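Local coordinates for peptidase M16 domain protein (Alicyclobacillus acidocaldarius subsp. acidocaldarius DSM 446, PDB 4XEA) that is probably a zinc-type metallopeptidase of the M16 family that hydrolyses peptides, and here carries nickel at its metal site, at residues Ala288-Gln291 and Ser292-Glu296; Pro325-Leu328 and Ala329-Gln333. One frame throughout, in Å; residues are numbered along the deposited sequence.

Interaction 1: Ala288-Gln291 and Ser292-Glu296; sequences AFYQ and SLLDE
Phe289 and Leu293 meet one turn apart on the short α-helix 288-295, an i to i+4 pair on the buried side of that helix. The evidence for a CH-pi contact is direct: Leu293 CD1 lies over a face of the Phe289 ring, 3.9 Å from its centroid and 28° off the ring normal. The methyl is displaced toward one side of the ring, closest to Phe289 CE2 at 3.5 Å. With CG anti to the backbone N (chi1 178°), the Phe289 ring stands beside its own carbonyl carbon, where Leu293 CD1 can reach it. This is the tight part of the contact, and it continues beyond the helix: Ile332 touches Phe289, His335 stacks on its ring, and Leu328 packs on Leu293. Were Phe289 replaced by an alanine, Leu293 CD1 would probably lose the ring face it rests on and His335 its stacking partner.

A looser pair lies round the helix, where Tyr290 and Leu294 run side by side, pointing the same way. Leu294 CD2 approaches the phenol obliquely, 3.9 Å from Tyr290 CE2. Lys301 and Phe303 also touch Tyr290.

The exposed side carries Ala288, Gln291 and Asp295. The Gln291 side chain, bent at chi2, turns back along the chain, and its NE2 bonds to Pro285 O instead of reaching the next turn. Backbone bonds tie the two segments together irrespective of burial. Leu293 N donates to Phe289 O with an N-H...O angle of 159°, and on the exposed side Asp295 N reaches Gln291 O at 2.9 Å. That same Gln291 O also has the acceptor Asp295 OD1 3.1 Å away.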
loop_
_atom_site.group_PDB
_atom_site.type_symbol
_atom_site.label_atom_id
_atom_site.label_comp_id
_atom_site.label_asym_id
_atom_site.label_seq_id
_atom_site.Cartn_x
_atom_site.Cartn_y
_atom_site.Cartn_z
ATOM N N ALA A 288 -23.498 8.348 -3.862
ATOM C CA ALA A 288 -24.025 9.662 -3.504
ATOM C C ALA A 288 -24.072 9.849 -1.978
ATOM O O ALA A 288 -23.853 10.957 -1.485
ATOM C CB ALA A 288 -25.418 9.912 -4.146
ATOM N N PHE A 289 -24.330 8.777 -1.233
ATOM C CA PHE A 289 -24.329 8.865 0.236
ATOM C C PHE A 289 -22.953 9.306 0.721
ATOM O O PHE A 289 -22.840 10.303 1.433
ATOM C CB PHE A 289 -24.723 7.534 0.882
ATOM C CG PHE A 289 -24.705 7.549 2.408
ATOM C CD1 PHE A 289 -25.592 8.356 3.128
ATOM C CD2 PHE A 289 -23.825 6.754 3.115
ATOM C CE1 PHE A 289 -25.591 8.375 4.520
ATOM C CE2 PHE A 289 -23.837 6.737 4.519
ATOM C CZ PHE A 289 -24.731 7.576 5.222
ATOM N N TYR A 290 -21.907 8.582 0.323
ATOM C CA TYR A 290 -20.540 8.967 0.708
ATOM C C TYR A 290 -20.179 10.416 0.257
ATOM O O TYR A 290 -19.566 11.177 1.006
ATOM C CB TYR A 290 -19.524 7.989 0.141
ATOM C CG TYR A 290 -18.101 8.476 0.270
ATOM C CD1 TYR A 290 -17.363 8.250 1.434
ATOM C CD2 TYR A 290 -17.496 9.170 -0.766
ATOM C CE1 TYR A 290 -16.059 8.711 1.552
ATOM C CE2 TYR A 290 -16.195 9.623 -0.662
ATOM C CZ TYR A 290 -15.479 9.394 0.490
ATOM O OH TYR A 290 -14.192 9.868 0.568
ATOM N N GLN A 291 -20.552 10.786 -0.964
ATOM C CA GLN A 291 -20.229 12.118 -1.487
ATOM C C GLN A 291 -20.950 13.200 -0.675
ATOM O O GLN A 291 -20.400 14.281 -0.425
ATOM C CB GLN A 291 -20.563 12.221 -2.983
ATOM C CG GLN A 291 -19.720 11.277 -3.880
ATOM C CD GLN A 291 -18.380 11.877 -4.357
ATOM O OE1 GLN A 291 -18.176 13.095 -4.353
ATOM N NE2 GLN A 291 -17.470 11.001 -4.789
ATOM N N SER A 292 -22.175 12.899 -0.257
ATOM C CA SER A 292 -22.943 13.826 0.573
ATOM C C SER A 292 -22.301 13.974 1.968
ATOM O O SER A 292 -22.220 15.083 2.504
ATOM C CB SER A 292 -24.404 13.358 0.683
ATOM O OG SER A 292 -25.081 14.019 1.747
ATOM N N LEU A 293 -21.830 12.869 2.541
ATOM C CA LEU A 293 -21.155 12.918 3.837
ATOM C C LEU A 293 -19.853 13.691 3.749
ATOM O O LEU A 293 -19.513 14.435 4.659
ATOM C CB LEU A 293 -20.834 11.520 4.353
ATOM C CG LEU A 293 -21.998 10.639 4.804
ATOM C CD1 LEU A 293 -21.477 9.267 5.155
ATOM C CD2 LEU A 293 -22.764 11.258 5.986
ATOM N N LEU A 294 -19.113 13.493 2.662
ATOM C CA LEU A 294 -17.834 14.175 2.461
ATOM C C LEU A 294 -18.053 15.691 2.271
ATOM O O LEU A 294 -17.377 16.521 2.899
ATOM C CB LEU A 294 -17.130 13.585 1.239
ATOM C CG LEU A 294 -15.679 13.961 0.948
ATOM C CD1 LEU A 294 -14.752 13.495 2.066
ATOM C CD2 LEU A 294 -15.258 13.349 -0.391
ATOM N N ASP A 295 -19.014 16.032 1.409
ATOM C CA ASP A 295 -19.377 17.429 1.129
ATOM C C ASP A 295 -19.778 18.166 2.400
ATOM O O ASP A 295 -19.539 19.358 2.545
ATOM C CB ASP A 295 -20.532 17.485 0.118
ATOM C CG ASP A 295 -20.071 17.282 -1.324
ATOM O OD1 ASP A 295 -18.947 16.787 -1.549
ATOM O OD2 ASP A 295 -20.845 17.630 -2.240
ATOM N N GLU A 296 -20.381 17.435 3.323
ATOM C CA GLU A 296 -20.826 17.973 4.600
ATOM C C GLU A 296 -19.739 17.895 5.692
ATOM O O GLU A 296 -19.987 18.273 6.835
ATOM C CB GLU A 296 -22.069 17.190 5.023
ATOM C CG GLU A 296 -22.904 17.798 6.109
ATOM C CD GLU A 296 -24.294 17.198 6.118
ATOM O OE1 GLU A 296 -25.001 17.401 5.109
ATOM O OE2 GLU A 296 -24.677 16.511 7.103
#

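Interaction 2: Pro325-Leu328 and Ala329-Gln333; sequences PDVL and AERIQ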
loop_
_atom_site.group_PDB
_atom_site.type_symbol
_atom_site.label_atom_id
_atom_site.label_comp_id
_atom_site.label_asym_id
_atom_site.label_seq_id
_atom_site.Cartn_x
_atom_site.Cartn_y
_atom_site.Cartn_z
ATOM N N PRO A 325 -19.495 12.573 15.441
ATOM C CA PRO A 325 -19.762 11.139 15.390
ATOM C C PRO A 325 -21.234 10.797 15.558
ATOM O O PRO A 325 -21.702 9.842 14.950
ATOM C CB PRO A 325 -18.911 10.563 16.531
ATOM C CG PRO A 325 -18.452 11.700 17.324
ATOM C CD PRO A 325 -18.621 12.950 16.559
ATOM N N ASP A 326 -21.939 11.572 16.381
ATOM C CA ASP A 326 -23.378 11.378 16.594
ATOM C C ASP A 326 -24.156 11.588 15.303
ATOM O O ASP A 326 -25.014 10.781 14.948
ATOM C CB ASP A 326 -23.930 12.292 17.717
ATOM C CG ASP A 326 -23.383 13.731 17.669
ATOM O OD1 ASP A 326 -22.523 14.093 16.818
ATOM O OD2 ASP A 326 -23.810 14.522 18.535
ATOM N N VAL A 327 -23.828 12.673 14.605
ATOM C CA VAL A 327 -24.500 13.039 13.369
ATOM C C VAL A 327 -24.269 11.949 12.321
ATOM O O VAL A 327 -25.204 11.538 11.629
ATOM C CB VAL A 327 -24.025 14.405 12.829
ATOM C CG1 VAL A 327 -24.801 14.760 11.560
ATOM C CG2 VAL A 327 -24.210 15.534 13.890
ATOM N N LEU A 328 -23.021 11.493 12.214
ATOM C CA LEU A 328 -22.642 10.460 11.234
ATOM C C LEU A 328 -23.366 9.177 11.529
ATOM O O LEU A 328 -23.888 8.546 10.612
ATOM C CB LEU A 328 -21.121 10.203 11.211
ATOM C CG LEU A 328 -20.616 9.058 10.294
ATOM C CD1 LEU A 328 -21.071 9.243 8.853
ATOM C CD2 LEU A 328 -19.104 8.903 10.375
ATOM N N ALA A 329 -23.399 8.777 12.796
ATOM C CA ALA A 329 -24.145 7.581 13.179
ATOM C C ALA A 329 -25.613 7.691 12.804
ATOM O O ALA A 329 -26.207 6.703 12.355
ATOM C CB ALA A 329 -23.994 7.299 14.655
ATOM N N GLU A 330 -26.215 8.863 13.001
ATOM C CA GLU A 330 -27.626 9.043 12.641
ATOM C C GLU A 330 -27.838 8.925 11.136
ATOM O O GLU A 330 -28.817 8.323 10.693
ATOM C CB GLU A 330 -28.172 10.391 13.129
ATOM C CG GLU A 330 -29.599 10.699 12.601
ATOM C CD GLU A 330 -29.628 11.506 11.262
ATOM O OE1 GLU A 330 -28.912 12.536 11.161
ATOM O OE2 GLU A 330 -30.389 11.143 10.323
ATOM N N ARG A 331 -26.925 9.516 10.353
ATOM C CA ARG A 331 -27.055 9.524 8.891
ATOM C C ARG A 331 -26.945 8.114 8.325
ATOM O O ARG A 331 -27.662 7.751 7.380
ATOM C CB ARG A 331 -25.991 10.430 8.250
ATOM C CG ARG A 331 -26.253 11.936 8.423
ATOM C CD ARG A 331 -27.339 12.436 7.464
ATOM N NE ARG A 331 -26.972 12.252 6.055
ATOM C CZ ARG A 331 -26.204 13.086 5.349
ATOM N NH1 ARG A 331 -25.689 14.198 5.895
ATOM N NH2 ARG A 331 -25.949 12.810 4.070
ATOM N N ILE A 332 -26.028 7.329 8.894
ATOM C CA ILE A 332 -25.883 5.927 8.512
ATOM C C ILE A 332 -27.162 5.131 8.800
ATOM O O ILE A 332 -27.640 4.408 7.950
ATOM C CB ILE A 332 -24.695 5.272 9.238
ATOM C CG1 ILE A 332 -23.374 5.818 8.675
ATOM C CG2 ILE A 332 -24.791 3.754 9.132
ATOM C CD1 ILE A 332 -22.140 5.576 9.587
ATOM N N GLN A 333 -27.707 5.267 10.001
ATOM C CA GLN A 333 -28.940 4.581 10.350
ATOM C C GLN A 333 -30.136 5.033 9.494
ATOM O O GLN A 333 -30.967 4.211 9.136
ATOM C CB GLN A 333 -29.262 4.782 11.839
ATOM C CG GLN A 333 -28.209 4.135 12.762
ATOM C CD GLN A 333 -28.440 4.428 14.241
ATOM O OE1 GLN A 333 -29.486 4.090 14.789
ATOM N NE2 GLN A 333 -27.446 5.042 14.893
#
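A chi1 of 175° at Leu328, which sets CG anti to the backbone N, and of -71° at Ile332, which sets CG1 anti to the carbonyl carbon, bring these two side chains together across one helical turn, where they cross at an angle. Ile332 CD1 is the atom that makes the contact, 3.9 Å from Leu328 CG and the same distance from Leu328 CD1. Ile332 CG1 also packs closely on the carbonyl oxygen of the leucine, 3.4 Å from Leu328 O.

The backbone shows the regular i to i+4 pattern of an α-helix, here the opening turns of helix 325-342. Ala329 N donates to Pro325 O at 2.9 Å, and the last bond across the segments, Ile332 N to Leu328 O, has an N-H...O angle of 165°. This helix packs against the five-stranded mixed sheet of the C-terminal half: Leu253 touches Leu328, Ala329 and Ile332, Val255 also touches Ile332, and Val417 meets Ala329. The small Ala329 side chain, with CB 3.4 Å from Pro325 O, therefore sits between its own helix backbone and the sheet.

Arg331 treats the helix differently. Its CG lies 3.4 Å from Val327 O, but bends at chi2 and chi3 carry the guanidinium away from this turn, to Glu296 and Ser292. Glu330 lies on an exposed side, and its OE2 hydrogen-bonds to Ser334 OG one turn further on. At the start of the helix, Asp326 OD1 accepts a weak bond from the backbone of the next residue, with Val327 N 2.9 Å from it.

In the fold
Interaction 1 comes first along the chain, on helix 288-295; strands 304-309 and 314-321 follow before interaction 2 opens helix 325-342. The two centres are about 12 Å apart, and both contacts fall in the range of the M16 inactive domain. Helix 325-342 packs on the mixed sheet that includes strands 252-258 and 415-422, and helix 288-295 packs on helix 325-342. Across that interface, Leu293 CD1 lies 3.7 Å from Leu328 CD1, while Arg331 NH1 forms a salt bridge with Glu296 OE2 and Arg331 NH2 probably a hydrogen bond with Ser292 OG. Apolar and charged links thus join the two helices at the periphery of the chain, the centres of interactions 1 and 2 lying about 30 and 28 Å from its centre.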